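PDB 5BN3: V-type ATP synthase alpha chain from Nanoarchaeum equitans Kin4-M, which is the A subunit of an archaeal V-type ATP synthase, a P-loop protein of the alpha/beta family that holds ADP in this structure. Local coordinates for residues R185-Y190 and Y357-R362. Numbering follows the deposited sequence.
Sequences RKPRPY and YERSGR
Arg359 reaches the backbone of Arg185 to Pro187 from the type I beta turn that runs from Tyr357 to Ser360. Where this turn begins, the Tyr357 carbonyl O is gripped twice by Ser360, whose backbone N lies 3.1 Å away; Ser360 OG approaches the same Tyr357 O to 2.8 Å, almost in line with the carbonyl bond. Two residues on, the Arg359 chain runs extended from CG to NE, with CG beside the backbone N (chi1 -67°), and this carries its guanidinium to residues 185-187. One face of that group lies against the Pro187 backbone, Pro187 CA sitting 4.0 Å above the plane and over its centre. Arg359 NH2 comes within 3.5 Å of Arg185 C, and it hydrogen-bonds to Ile184 O, just before residues 185-190; NH1 forms a salt bridge with Glu306 of helix 293-309. The turn links helix 349-357 to strand 361-364 of the nucleotide-binding domain, while residues 185-190 lead from strand 180-183 to strand 192-193, which pairs antiparallel with strand 361-364. Farther along, the Ser360 carbonyl O accepts a 3.1 Å hydrogen bond from a water molecule, whose link to Tyr190 OH is weak, at 3.5 Å.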
ATOM      1  N   ARG A 185     -35.084  -8.469 -12.027  1.00 34.50           N
ATOM      2  CA  ARG A 185     -34.104  -9.216 -11.237  1.00 43.46           C
ATOM      3  C   ARG A 185     -34.209 -10.719 -11.458  1.00 40.23           C
ATOM      4  O   ARG A 185     -33.416 -11.491 -10.921  1.00 45.42           O
ATOM      5  CB  ARG A 185     -34.257  -8.907  -9.744  1.00 45.20           C
ATOM      6  CG  ARG A 185     -33.896  -7.484  -9.359  1.00 42.21           C
ATOM      7  CD  ARG A 185     -33.910  -7.297  -7.852  1.00 49.12           C
ATOM      8  NE  ARG A 185     -33.624  -5.914  -7.480  1.00 47.95           N
ATOM      9  CZ  ARG A 185     -32.398  -5.417  -7.345  1.00 64.05           C
ATOM     10  NH1 ARG A 185     -31.342  -6.192  -7.547  1.00 52.50           N
ATOM     11  NH2 ARG A 185     -32.229  -4.146  -7.009  1.00 54.20           N
ATOM     12  N   LYS A 186     -35.194 -11.127 -12.250  1.00 43.72           N
ATOM     13  CA  LYS A 186     -35.461 -12.541 -12.478  1.00 37.88           C
ATOM     14  C   LYS A 186     -35.114 -12.923 -13.910  1.00 39.47           C
ATOM     15  O   LYS A 186     -35.694 -12.386 -14.856  1.00 44.72           O
ATOM     16  CB  LYS A 186     -36.936 -12.839 -12.204  1.00 45.35           C
ATOM     17  CG  LYS A 186     -37.331 -14.299 -12.328  1.00 54.81           C
ATOM     18  CD  LYS A 186     -38.796 -14.473 -11.949  1.00 57.07           C
ATOM     19  CE  LYS A 186     -39.253 -15.912 -12.109  1.00 69.30           C
ATOM     20  NZ  LYS A 186     -40.701 -16.065 -11.789  1.00 74.72           N
ATOM     21  N   PRO A 187     -34.155 -13.846 -14.073  1.00 36.61           N
ATOM     22  CA  PRO A 187     -33.742 -14.307 -15.404  1.00 42.30           C
ATOM     23  C   PRO A 187     -34.899 -14.975 -16.137  1.00 39.58           C
ATOM     24  O   PRO A 187     -35.633 -15.751 -15.524  1.00 41.85           O
ATOM     25  CB  PRO A 187     -32.662 -15.349 -15.095  1.00 46.04           C
ATOM     26  CG  PRO A 187     -32.157 -14.986 -13.733  1.00 55.89           C
ATOM     27  CD  PRO A 187     -33.350 -14.454 -12.998  1.00 47.01           C
ATOM     28  N   ARG A 188     -35.067 -14.675 -17.421  1.00 36.17           N
ATOM     29  CA  ARG A 188     -36.150 -15.271 -18.198  1.00 39.62           C
ATOM     30  C   ARG A 188     -35.825 -16.710 -18.586  1.00 42.39           C
ATOM     31  O   ARG A 188     -34.731 -16.997 -19.078  1.00 40.06           O
ATOM     32  CB  ARG A 188     -36.467 -14.420 -19.434  1.00 35.43           C
ATOM     33  CG  ARG A 188     -37.115 -13.081 -19.093  1.00 36.99           C
ATOM     34  CD  ARG A 188     -37.364 -12.221 -20.326  1.00 38.42           C
ATOM     35  NE  ARG A 188     -38.206 -12.889 -21.318  1.00 40.71           N
ATOM     36  CZ  ARG A 188     -39.536 -12.915 -21.283  1.00 50.05           C
ATOM     37  NH1 ARG A 188     -40.191 -12.317 -20.298  1.00 38.92           N
ATOM     38  NH2 ARG A 188     -40.211 -13.544 -22.234  1.00 35.88           N
ATOM     39  N   PRO A 189     -36.786 -17.621 -18.366  1.00 48.54           N
ATOM     40  CA  PRO A 189     -36.593 -19.058 -18.589  1.00 43.53           C
ATOM     41  C   PRO A 189     -36.409 -19.416 -20.057  1.00 40.35           C
ATOM     42  O   PRO A 189     -36.842 -18.679 -20.946  1.00 48.39           O
ATOM     43  CB  PRO A 189     -37.900 -19.669 -18.073  1.00 53.96           C
ATOM     44  CG  PRO A 189     -38.908 -18.579 -18.232  1.00 47.15           C
ATOM     45  CD  PRO A 189     -38.158 -17.311 -17.926  1.00 43.16           C
ATOM     46  N   TYR A 190     -35.755 -20.549 -20.290  1.00 33.24           N
ATOM     47  CA  TYR A 190     -35.560 -21.101 -21.624  1.00 41.74           C
ATOM     48  C   TYR A 190     -35.500 -22.612 -21.475  1.00 44.95           C
ATOM     49  O   TYR A 190     -35.591 -23.124 -20.359  1.00 43.52           O
ATOM     50  CB  TYR A 190     -34.268 -20.564 -22.252  1.00 37.51           C
ATOM     51  CG  TYR A 190     -33.048 -20.716 -21.377  1.00 41.62           C
ATOM     52  CD1 TYR A 190     -32.688 -19.722 -20.480  1.00 42.74           C
ATOM     53  CD2 TYR A 190     -32.250 -21.849 -21.454  1.00 44.73           C
ATOM     54  CE1 TYR A 190     -31.578 -19.852 -19.680  1.00 50.18           C
ATOM     55  CE2 TYR A 190     -31.135 -21.987 -20.658  1.00 48.98           C
ATOM     56  CZ  TYR A 190     -30.805 -20.985 -19.773  1.00 66.44           C
ATOM     57  OH  TYR A 190     -29.694 -21.118 -18.978  1.00 63.44           O
ATOM     58  N   TYR A 357     -23.739 -11.262 -16.081  1.00 33.58           N
ATOM     59  CA  TYR A 357     -23.066 -11.996 -17.154  1.00 36.13           C
ATOM     60  C   TYR A 357     -23.594 -13.410 -17.402  1.00 39.40           C
ATOM     61  O   TYR A 357     -23.514 -13.913 -18.521  1.00 36.12           O
ATOM     62  CB  TYR A 357     -21.551 -12.027 -16.913  1.00 33.59           C
ATOM     63  CG  TYR A 357     -20.887 -10.684 -17.102  1.00 37.00           C
ATOM     64  CD1 TYR A 357     -20.696 -10.158 -18.371  1.00 36.86           C
ATOM     65  CD2 TYR A 357     -20.448  -9.944 -16.015  1.00 37.48           C
ATOM     66  CE1 TYR A 357     -20.089  -8.934 -18.551  1.00 34.57           C
ATOM     67  CE2 TYR A 357     -19.839  -8.718 -16.186  1.00 34.43           C
ATOM     68  CZ  TYR A 357     -19.663  -8.220 -17.457  1.00 31.60           C
ATOM     69  OH  TYR A 357     -19.058  -7.000 -17.636  1.00 34.80           O
ATOM     70  N   GLU A 358     -24.137 -14.051 -16.371  1.00 33.43           N
ATOM     71  CA  GLU A 358     -24.671 -15.403 -16.528  1.00 38.76           C
ATOM     72  C   GLU A 358     -25.965 -15.426 -17.342  1.00 36.91           C
ATOM     73  O   GLU A 358     -26.476 -16.495 -17.675  1.00 35.11           O
ATOM     74  CB  GLU A 358     -24.879 -16.064 -15.171  1.00 40.94           C
ATOM     75  N   ARG A 359     -26.490 -14.246 -17.662  1.00 31.16           N
ATOM     76  CA  ARG A 359     -27.683 -14.141 -18.500  1.00 33.25           C
ATOM     77  C   ARG A 359     -27.338 -14.269 -19.978  1.00 41.31           C
ATOM     78  O   ARG A 359     -28.214 -14.504 -20.804  1.00 36.52           O
ATOM     79  CB  ARG A 359     -28.391 -12.806 -18.263  1.00 34.06           C
ATOM     80  CG  ARG A 359     -29.011 -12.636 -16.885  1.00 44.70           C
ATOM     81  CD  ARG A 359     -30.195 -11.693 -16.981  1.00 60.06           C
ATOM     82  NE  ARG A 359     -30.668 -11.231 -15.680  1.00 61.95           N
ATOM     83  CZ  ARG A 359     -31.851 -10.660 -15.479  1.00 53.82           C
ATOM     84  NH1 ARG A 359     -32.693 -10.498 -16.491  1.00 56.79           N
ATOM     85  NH2 ARG A 359     -32.199 -10.267 -14.264  1.00 55.53           N
ATOM     86  N   SER A 360     -26.063 -14.103 -20.311  1.00 31.83           N
ATOM     87  CA  SER A 360     -25.624 -14.253 -21.693  1.00 31.46           C
ATOM     88  C   SER A 360     -25.708 -15.718 -22.083  1.00 39.04           C
ATOM     89  O   SER A 360     -25.864 -16.588 -21.224  1.00 37.76           O
ATOM     90  CB  SER A 360     -24.190 -13.757 -21.865  1.00 30.09           C
ATOM     91  OG  SER A 360     -23.276 -14.617 -21.211  1.00 32.84           O
ATOM     92  N   GLY A 361     -25.621 -15.997 -23.378  1.00 32.91           N
ATOM     93  CA  GLY A 361     -25.629 -17.371 -23.838  1.00 33.65           C
ATOM     94  C   GLY A 361     -26.528 -17.599 -25.031  1.00 41.09           C
ATOM     95  O   GLY A 361     -27.450 -16.822 -25.286  1.00 32.31           O
ATOM     96  N   ARG A 362     -26.242 -18.666 -25.767  1.00 35.71           N
ATOM     97  CA  ARG A 362     -27.088 -19.106 -26.864  1.00 33.88           C
ATOM     98  C   ARG A 362     -27.990 -20.218 -26.337  1.00 37.41           C
ATOM     99  O   ARG A 362     -27.518 -21.143 -25.672  1.00 35.01           O
ATOM    100  CB  ARG A 362     -26.212 -19.618 -28.009  1.00 35.66           C
ATOM    101  CG  ARG A 362     -26.969 -20.093 -29.231  1.00 50.89           C
ATOM    102  CD  ARG A 362     -26.017 -20.314 -30.393  1.00 51.11           C
ATOM    103  NE  ARG A 362     -25.879 -21.723 -30.748  1.00 68.55           N
ATOM    104  CZ  ARG A 362     -26.662 -22.350 -31.618  1.00 65.82           C
ATOM    105  NH1 ARG A 362     -27.648 -21.697 -32.217  1.00 76.86           N
ATOM    106  NH2 ARG A 362     -26.462 -23.632 -31.884  1.00 55.86           N
TER
HETATM  107  O   HOH W   1     -28.250 -18.084 -19.889  1.00 56.63           O